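Local structure of membrane lipoprotein family protein (Aeropyrum pernix, 4PEV) at residues Glu184-Gly192 with Gln246-Ala255; Ala276-Ser284 with Gln291-Lys299. The protein binds adenosine and probably serves as the solute-binding component of an ABC transporter that takes up nucleosides. One frame throughout, in Å; residues are numbered along the deposited sequence. Where two conformers were deposited one is given.

In the fold
Interactions 1 and 2 occupy four consecutive strands of one mixed sheet, in the order 186-191, 248-254, 277-282 and 293-299, with their centres about 12 Å apart. Strands 248-254 and 277-282 are neighbours, so one strand of each pair joins the two; there Ile279 N probably hydrogen-bonds to Phe251 O, 2.8 Å away. On one face the Tyr252 hydroxyl also reaches the side-chain amide of Gln281. Both contacts run out at the adenosine site, but with different chemistry. Interaction 1 brings the backbone of Val254 and Ala255 beside the ribose 5' end, whereas interaction 2 supplies Asp282 and Lys299, which bind the ribose hydroxyls; Asp142 and the backbone of Gly256 also hydrogen-bond to adenosine.

Interaction 1 (Glu184-Gly192 with Gln246-Ala255); sequences EAKAGAVAG and QGVRVFYGVA. With ADN (adenosine), chain F.
Lys186 reaches across Gly247 to the carbonyl of Gln246, in the turn before strand 248-254. With CG anti to the carbonyl carbon (chi1 -51°) and the chain extended beyond it, its methylenes pass Gly247 and NZ makes a weak 3.2 Å hydrogen bond to Gln246 O; Glu221 forms a long, weak ion pair with the same amine. Gly247, with positive phi, ends helix 233-245 in a Schellman motif. Just beyond it, Lys186 O accepts from both Arg249 N (2.8 Å) and Val250 N (3.2 Å), the mark of a beta bulge, after which the parallel ladder continues to Gly192.

The two faces of the strand pair are packed differently. On that of Val248, Val190 and Phe251, Gly188 offers bare backbone, and Val248 CG1 comes to 3.7 Å from Gly188 CA while also lying above one face of the Phe251 ring, toward its rim. Val190 CG2 meets the same ring at its edge, 4.4 Å from CD2, and Met243 of helix 233-245 covers the group. On the other face Ala189 CB touches Tyr252 CB at 4.1 Å and Val254 CG2 at 4.3 Å. Tyr252 CG, opposite the backbone N about the first torsion (chi1 -171°), carries the ring away from strand 186-191, toward Tyr205 of helix 196-214, and its hydroxyl to Gln281.

Helices on both faces of parallel strands give the alpha/beta lobe of a periplasmic-type binding protein. At the ligand end Val254 CG1 lies 3.9 Å from adenosine C5'. The chemistry implies cohesion through backbone hydrogen bonds and apolar packing, with the strand end contributing van der Waals contact to the ribose.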
loop_
_atom_site.group_PDB
_atom_site.type_symbol
_atom_site.label_atom_id
_atom_site.label_comp_id
_atom_site.label_asym_id
_atom_site.label_seq_id
_atom_site.Cartn_x
_atom_site.Cartn_y
_atom_site.Cartn_z
ATOM N N GLU C 184 19.017 20.227 -5.836
ATOM C CA GLU C 184 17.638 19.937 -6.191
ATOM C C GLU C 184 17.233 18.492 -5.844
ATOM O O GLU C 184 18.005 17.547 -6.029
ATOM C CB GLU C 184 17.399 20.336 -7.658
ATOM C CG GLU C 184 16.298 19.606 -8.395
ATOM C CD GLU C 184 16.872 18.541 -9.297
ATOM O OE1 GLU C 184 16.850 17.359 -8.901
ATOM O OE2 GLU C 184 17.378 18.897 -10.387
ATOM N N ALA C 185 16.021 18.358 -5.300
ATOM C CA ALA C 185 15.527 17.115 -4.720
ATOM C C ALA C 185 14.121 16.879 -5.191
ATOM O O ALA C 185 13.237 17.669 -4.885
ATOM C CB ALA C 185 15.525 17.196 -3.203
ATOM N N LYS C 186 13.906 15.776 -5.905
ATOM C CA LYS C 186 12.564 15.405 -6.349
ATOM C C LYS C 186 11.909 14.332 -5.476
ATOM O O LYS C 186 12.583 13.601 -4.741
ATOM C CB LYS C 186 12.610 14.924 -7.783
ATOM C CG LYS C 186 13.319 15.892 -8.697
ATOM C CD LYS C 186 13.314 15.376 -10.115
ATOM C CE LYS C 186 14.363 16.077 -10.939
ATOM N NZ LYS C 186 14.321 15.533 -12.315
ATOM N N ALA C 187 10.582 14.269 -5.556
ATOM C CA ALA C 187 9.820 13.186 -4.963
ATOM C C ALA C 187 9.786 12.050 -5.972
ATOM O O ALA C 187 10.075 12.252 -7.146
ATOM C CB ALA C 187 8.412 13.640 -4.618
ATOM N N GLY C 188 9.461 10.852 -5.518
ATOM C CA GLY C 188 9.538 9.701 -6.389
ATOM C C GLY C 188 8.728 8.547 -5.878
ATOM O O GLY C 188 8.218 8.584 -4.761
ATOM N N ALA C 189 8.602 7.529 -6.718
ATOM C CA ALA C 189 7.959 6.285 -6.323
ATOM C C ALA C 189 8.452 5.173 -7.206
ATOM O O ALA C 189 8.552 5.352 -8.414
ATOM C CB ALA C 189 6.451 6.393 -6.441
ATOM N N VAL C 190 8.780 4.040 -6.590
ATOM C CA VAL C 190 9.108 2.832 -7.315
ATOM C C VAL C 190 7.895 1.941 -7.175
ATOM O O VAL C 190 7.543 1.545 -6.057
ATOM C CB VAL C 190 10.350 2.119 -6.748
ATOM C CG1 VAL C 190 10.644 0.856 -7.557
ATOM C CG2 VAL C 190 11.553 3.062 -6.740
ATOM N N ALA C 191 7.259 1.647 -8.310
ATOM C CA ALA C 191 5.984 0.945 -8.323
ATOM C C ALA C 191 6.154 -0.442 -8.886
ATOM O O ALA C 191 7.141 -0.728 -9.568
ATOM C CB ALA C 191 4.970 1.717 -9.144
ATOM N N GLY C 192 5.189 -1.304 -8.584
ATOM C CA GLY C 192 5.179 -2.659 -9.111
ATOM C C GLY C 192 4.506 -2.689 -10.464
ATOM O O GLY C 192 4.951 -2.031 -11.397
ATOM N N GLN C 246 18.956 10.970 -11.173
ATOM C CA GLN C 246 18.056 11.972 -11.768
ATOM C C GLN C 246 17.481 12.943 -10.691
ATOM O O GLN C 246 16.448 13.596 -10.904
ATOM C CB GLN C 246 16.898 11.264 -12.484
ATOM C CG GLN C 246 17.302 10.214 -13.516
ATOM C CD GLN C 246 16.234 9.131 -13.721
ATOM O OE1 GLN C 246 15.100 9.235 -13.232
ATOM N NE2 GLN C 246 16.606 8.076 -14.436
ATOM N N GLY C 247 18.130 12.999 -9.522
ATOM C CA GLY C 247 17.759 13.923 -8.451
ATOM C C GLY C 247 16.598 13.549 -7.537
ATOM O O GLY C 247 16.165 14.383 -6.725
ATOM N N VAL C 248 16.077 12.322 -7.635
ATOM C CA VAL C 248 15.018 11.904 -6.716
ATOM C C VAL C 248 15.645 11.690 -5.353
ATOM O O VAL C 248 16.656 11.011 -5.238
ATOM C CB VAL C 248 14.315 10.609 -7.135
ATOM C CG1 VAL C 248 13.236 10.252 -6.122
ATOM C CG2 VAL C 248 13.690 10.752 -8.510
ATOM N N ARG C 249 15.043 12.285 -4.331
ATOM C CA ARG C 249 15.560 12.207 -2.967
ATOM C C ARG C 249 14.549 11.671 -1.945
ATOM O O ARG C 249 14.923 11.304 -0.833
ATOM C CB ARG C 249 16.052 13.590 -2.539
ATOM C CG ARG C 249 17.322 14.036 -3.251
ATOM C CD ARG C 249 18.547 13.304 -2.728
ATOM N NE ARG C 249 19.786 13.910 -3.211
ATOM C CZ ARG C 249 20.454 14.859 -2.574
ATOM N NH1 ARG C 249 20.010 15.321 -1.424
ATOM N NH2 ARG C 249 21.567 15.339 -3.097
ATOM N N VAL C 250 13.276 11.631 -2.313
ATOM C CA VAL C 250 12.250 11.082 -1.463
ATOM C C VAL C 250 11.535 9.997 -2.243
ATOM O O VAL C 250 11.054 10.241 -3.355
ATOM C CB VAL C 250 11.257 12.160 -1.063
ATOM C CG1 VAL C 250 10.248 11.596 -0.069
ATOM C CG2 VAL C 250 12.008 13.354 -0.483
ATOM N N PHE C 251 11.445 8.815 -1.639
ATOM C CA PHE C 251 11.118 7.585 -2.345
ATOM C C PHE C 251 9.943 6.837 -1.746
ATOM O O PHE C 251 10.118 6.127 -0.755
ATOM C CB PHE C 251 12.310 6.651 -2.276
ATOM C CG PHE C 251 13.379 6.975 -3.244
ATOM C CD1 PHE C 251 14.387 7.840 -2.901
ATOM C CD2 PHE C 251 13.376 6.396 -4.493
ATOM C CE1 PHE C 251 15.395 8.129 -3.784
ATOM C CE2 PHE C 251 14.368 6.688 -5.397
ATOM C CZ PHE C 251 15.387 7.559 -5.041
ATOM N N TYR C 252 8.770 6.947 -2.374
ATOM C CA TYR C 252 7.564 6.234 -1.926
ATOM C C TYR C 252 7.534 4.808 -2.449
ATOM O O TYR C 252 7.586 4.581 -3.655
ATOM C CB TYR C 252 6.324 6.978 -2.417
ATOM C CG TYR C 252 5.010 6.511 -1.879
ATOM C CD1 TYR C 252 4.905 5.860 -0.654
ATOM C CD2 TYR C 252 3.839 6.786 -2.578
ATOM C CE1 TYR C 252 3.665 5.464 -0.166
ATOM C CE2 TYR C 252 2.591 6.407 -2.102
ATOM C CZ TYR C 252 2.506 5.746 -0.902
ATOM O OH TYR C 252 1.268 5.367 -0.446
ATOM N N GLY C 253 7.409 3.843 -1.551
ATOM C CA GLY C 253 7.431 2.430 -1.942
ATOM C C GLY C 253 6.065 1.875 -2.253
ATOM O O GLY C 253 5.294 1.610 -1.356
ATOM N N VAL C 254 5.764 1.691 -3.530
ATOM C CA VAL C 254 4.446 1.202 -3.932
ATOM C C VAL C 254 4.555 -0.091 -4.767
ATOM O O VAL C 254 3.843 -0.275 -5.753
ATOM C CB VAL C 254 3.654 2.278 -4.717
ATOM C CG1 VAL C 254 2.163 1.997 -4.620
ATOM C CG2 VAL C 254 3.938 3.677 -4.193
ATOM N N ALA C 255 5.392 -1.018 -4.317
ATOM C CA ALA C 255 5.752 -2.181 -5.122
ATOM C C ALA C 255 5.910 -3.497 -4.343
ATOM O O ALA C 255 6.664 -4.378 -4.763
ATOM C CB ALA C 255 7.033 -1.866 -5.876
HETATM O "O5'" ADN F . 3.026 -2.431 -2.107
HETATM C "C5'" ADN F . 2.203 -1.427 -2.731
HETATM C "C4'" ADN F . 0.871 -1.926 -3.301
HETATM O "O4'" ADN F . 1.060 -2.833 -4.390
HETATM C "C3'" ADN F . -0.055 -2.678 -2.349
HETATM O "O3'" ADN F . -0.792 -1.794 -1.497
HETATM C "C2'" ADN F . -0.931 -3.469 -3.315
HETATM O "O2'" ADN F . -2.020 -2.703 -3.848
HETATM C "C1'" ADN F . 0.028 -3.815 -4.423
HETATM N N9 ADN F . 0.643 -5.138 -4.204
HETATM C C8 ADN F . 1.679 -5.440 -3.387
HETATM N N7 ADN F . 1.989 -6.763 -3.451
HETATM C C5 ADN F . 1.133 -7.312 -4.338
HETATM C C6 ADN F . 0.877 -8.657 -4.896
HETATM N N6 ADN F . 1.627 -9.702 -4.496
HETATM N N1 ADN F . -0.126 -8.805 -5.796
HETATM C C2 ADN F . -0.895 -7.770 -6.198
HETATM N N3 ADN F . -0.723 -6.526 -5.735
HETATM C C4 ADN F . 0.247 -6.240 -4.824
#

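Interaction 2 (Ala276-Ser284 with Gln291-Lys299); sequences AFSIGQDAS and QTIIISGLK. With ADN (adenosine), chain F.
Asp282 and Lys299 converge on the O3' hydroxyl of adenosine, which donates to Asp282 OD1 (2.5 Å) and takes a weak hydrogen bond from Lys299 NZ. The second carboxylate oxygen, Asp282 OD2, accepts from adenosine O5' at 2.9 Å, so the aspartate spans two ribose hydroxyls. Lys299 starts beside it, CB 3.5 Å from Asp282 OD1; bends at chi2 and chi3 then bring NZ to donate a 3.1 Å hydrogen bond to adenosine O2'. Salt bridges to Asp142 and Glu159 also hold that amine and would probably favour its charged form. Behind the pair, Lys299 N donates to Asp282 O (3.0 Å), tying the two backbones together at the pocket.

These are adjacent parallel strands of the mixed sheet, ending at the cleft where, as in type I periplasmic binding proteins, the ligand sits. A loop without helix joins them. Ser296 OG turns over Gly280, whose lack of a side chain admits it, and is bound by Glu286 and the backbone N of Gln285. On the opposite face Ile279 and Ile295 lie side by side, their CG2 methyls 3.7 Å apart, and Ile279 packs on Ala170 of helix 159-181.

Farther from the ligand a water bridges the strands, 2.9 Å from Ser278 OG and donating to Thr292 OG1, which also bonds to Asp289. The Phe277 ring presents its edge to the carbonyl oxygens of Gln291 and Thr292 and meets Trp372.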
loop_
_atom_site.group_PDB
_atom_site.type_symbol
_atom_site.label_atom_id
_atom_site.label_comp_id
_atom_site.label_asym_id
_atom_site.label_seq_id
_atom_site.Cartn_x
_atom_site.Cartn_y
_atom_site.Cartn_z
ATOM N N ALA C 276 18.597 11.535 1.730
ATOM C CA ALA C 276 17.420 10.952 1.069
ATOM C C ALA C 276 16.574 10.137 2.037
ATOM O O ALA C 276 17.076 9.611 3.013
ATOM C CB ALA C 276 17.845 10.072 -0.101
ATOM N N PHE C 277 15.290 10.000 1.741
ATOM C CA PHE C 277 14.377 9.302 2.640
ATOM C C PHE C 277 13.422 8.389 1.889
ATOM O O PHE C 277 13.087 8.653 0.739
ATOM C CB PHE C 277 13.569 10.316 3.445
ATOM C CG PHE C 277 14.404 11.159 4.358
ATOM C CD1 PHE C 277 14.769 10.692 5.610
ATOM C CD2 PHE C 277 14.824 12.423 3.966
ATOM C CE1 PHE C 277 15.549 11.473 6.452
ATOM C CE2 PHE C 277 15.603 13.207 4.804
ATOM C CZ PHE C 277 15.963 12.729 6.047
ATOM N N SER C 278 12.989 7.320 2.551
ATOM C CA SER C 278 12.051 6.383 1.973
ATOM C C SER C 278 10.716 6.510 2.697
ATOM O O SER C 278 10.653 6.975 3.837
ATOM C CB SER C 278 12.578 4.947 2.095
ATOM O OG SER C 278 13.769 4.739 1.347
ATOM N N ILE C 279 9.653 6.086 2.025
ATOM C CA ILE C 279 8.312 6.056 2.592
ATOM C C ILE C 279 7.664 4.668 2.408
ATOM O O ILE C 279 7.508 4.188 1.282
ATOM C CB ILE C 279 7.429 7.142 1.954
ATOM C CG1 ILE C 279 8.138 8.508 2.082
ATOM C CG2 ILE C 279 6.029 7.122 2.573
ATOM C CD1 ILE C 279 7.352 9.712 1.581
ATOM N N GLY C 280 7.290 4.043 3.527
ATOM C CA GLY C 280 6.748 2.689 3.533
ATOM C C GLY C 280 5.305 2.621 3.095
ATOM O O GLY C 280 4.605 3.630 3.086
ATOM N N GLN C 281 4.859 1.432 2.717
ATOM C CA GLN C 281 3.466 1.240 2.334
ATOM C C GLN C 281 2.936 -0.103 2.820
ATOM O O GLN C 281 3.671 -1.094 2.846
ATOM C CB GLN C 281 3.288 1.379 0.812
ATOM C CG GLN C 281 1.858 1.275 0.288
ATOM C CD GLN C 281 0.869 2.217 0.977
ATOM O OE1 GLN C 281 1.137 3.414 1.181
ATOM N NE2 GLN C 281 -0.297 1.675 1.336
ATOM N N ASP C 282 1.657 -0.087 3.208
ATOM C CA ASP C 282 0.842 -1.258 3.579
ATOM C C ASP C 282 0.975 -1.474 5.065
ATOM O O ASP C 282 0.039 -1.171 5.806
ATOM C CB ASP C 282 1.144 -2.518 2.739
ATOM C CG ASP C 282 0.821 -2.318 1.256
ATOM O OD1 ASP C 282 -0.248 -1.709 0.992
ATOM O OD2 ASP C 282 1.616 -2.746 0.365
ATOM N N ALA C 283 2.122 -1.964 5.510
ATOM C CA ALA C 283 2.428 -1.944 6.939
ATOM C C ALA C 283 3.275 -0.715 7.218
ATOM O O ALA C 283 3.699 -0.019 6.283
ATOM C CB ALA C 283 3.173 -3.196 7.361
ATOM N N SER C 284 3.482 -0.424 8.499
ATOM C CA SER C 284 4.516 0.519 8.905
ATOM C C SER C 284 5.831 -0.227 8.773
ATOM O O SER C 284 6.043 -1.220 9.477
ATOM C CB SER C 284 4.341 1.001 10.358
ATOM O OG SER C 284 5.594 1.056 11.053
ATOM N N GLN C 291 16.372 5.451 10.231
ATOM C CA GLN C 291 17.094 6.651 9.845
ATOM C C GLN C 291 16.584 7.160 8.510
ATOM O O GLN C 291 16.412 8.356 8.330
ATOM C CB GLN C 291 18.599 6.375 9.745
ATOM C CG GLN C 291 19.321 6.253 11.087
ATOM C CD GLN C 291 20.448 5.220 11.060
ATOM O OE1 GLN C 291 20.318 4.157 10.444
ATOM N NE2 GLN C 291 21.553 5.523 11.737
ATOM N N THR C 292 16.325 6.250 7.578
ATOM C CA THR C 292 15.854 6.627 6.234
ATOM C C THR C 292 14.343 6.420 5.969
ATOM O O THR C 292 13.773 7.097 5.107
ATOM C CB THR C 292 16.672 5.901 5.136
ATOM O OG1 THR C 292 16.469 4.478 5.218
ATOM C CG2 THR C 292 18.182 6.243 5.274
ATOM N N ILE C 293 13.703 5.493 6.683
ATOM C CA ILE C 293 12.289 5.196 6.441
ATOM C C ILE C 293 11.488 6.033 7.408
ATOM O O ILE C 293 11.251 5.639 8.532
ATOM C CB ILE C 293 11.956 3.690 6.573
ATOM C CG1 ILE C 293 12.848 2.892 5.625
ATOM C CG2 ILE C 293 10.502 3.413 6.206
ATOM C CD1 ILE C 293 12.841 1.395 5.859
ATOM N N ILE C 294 11.075 7.201 6.949
ATOM C CA ILE C 294 10.579 8.239 7.854
ATOM C C ILE C 294 9.084 8.099 8.198
ATOM O O ILE C 294 8.652 8.551 9.248
ATOM C CB ILE C 294 10.914 9.629 7.273
ATOM C CG1 ILE C 294 10.968 10.687 8.372
ATOM C CG2 ILE C 294 9.941 10.016 6.169
ATOM C CD1 ILE C 294 11.222 12.084 7.845
ATOM N N ILE C 295 8.311 7.461 7.325
ATOM C CA ILE C 295 6.872 7.330 7.506
ATOM C C ILE C 295 6.338 6.235 6.595
ATOM O O ILE C 295 7.018 5.822 5.670
ATOM C CB ILE C 295 6.144 8.672 7.220
ATOM C CG1 ILE C 295 4.731 8.675 7.812
ATOM C CG2 ILE C 295 6.094 8.966 5.727
ATOM C CD1 ILE C 295 4.280 10.040 8.293
ATOM N N SER C 296 5.127 5.760 6.853
ATOM C CA SER C 296 4.525 4.720 6.021
ATOM C C SER C 296 3.053 5.001 5.772
ATOM O O SER C 296 2.309 5.338 6.707
ATOM C CB SER C 296 4.677 3.336 6.687
ATOM O OG SER C 296 6.043 3.022 6.953
ATOM N N GLY C 297 2.627 4.864 4.520
ATOM C CA GLY C 297 1.197 4.784 4.218
ATOM C C GLY C 297 0.682 3.438 4.709
ATOM O O GLY C 297 1.334 2.416 4.507
ATOM N N LEU C 298 -0.471 3.419 5.367
ATOM C CA LEU C 298 -1.014 2.162 5.890
ATOM C C LEU C 298 -2.188 1.736 5.077
ATOM O O LEU C 298 -2.994 2.558 4.682
ATOM C CB LEU C 298 -1.489 2.302 7.330
ATOM C CG LEU C 298 -0.430 2.709 8.334
ATOM C CD1 LEU C 298 -1.115 3.065 9.642
ATOM C CD2 LEU C 298 0.586 1.595 8.523
ATOM N N LYS C 299 -2.284 0.435 4.852
ATOM C CA LYS C 299 -3.432 -0.166 4.198
ATOM C C LYS C 299 -3.804 -1.364 5.041
ATOM O O LYS C 299 -3.009 -2.299 5.173
ATOM C CB LYS C 299 -3.068 -0.581 2.780
ATOM C CG LYS C 299 -4.235 -1.148 1.999
ATOM C CD LYS C 299 -4.263 -0.692 0.534
ATOM C CE LYS C 299 -3.703 -1.728 -0.418
ATOM N NZ LYS C 299 -3.873 -1.319 -1.842
HETATM O "O5'" ADN F . 3.026 -2.431 -2.107
HETATM C "C5'" ADN F . 2.203 -1.427 -2.731
HETATM C "C4'" ADN F . 0.871 -1.926 -3.301
HETATM O "O4'" ADN F . 1.060 -2.833 -4.390
HETATM C "C3'" ADN F . -0.055 -2.678 -2.349
HETATM O "O3'" ADN F . -0.792 -1.794 -1.497
HETATM C "C2'" ADN F . -0.931 -3.469 -3.315
HETATM O "O2'" ADN F . -2.020 -2.703 -3.848
HETATM C "C1'" ADN F . 0.028 -3.815 -4.423
HETATM N N9 ADN F . 0.643 -5.138 -4.204
HETATM C C8 ADN F . 1.679 -5.440 -3.387
HETATM N N7 ADN F . 1.989 -6.763 -3.451
HETATM C C5 ADN F . 1.133 -7.312 -4.338
HETATM C C6 ADN F . 0.877 -8.657 -4.896
HETATM N N6 ADN F . 1.627 -9.702 -4.496
HETATM N N1 ADN F . -0.126 -8.805 -5.796
HETATM C C2 ADN F . -0.895 -7.770 -6.198
HETATM N N3 ADN F . -0.723 -6.526 -5.735
HETATM C C4 ADN F . 0.247 -6.240 -4.824
HETATM O O HOH W 1 15.242 3.171 3.231
#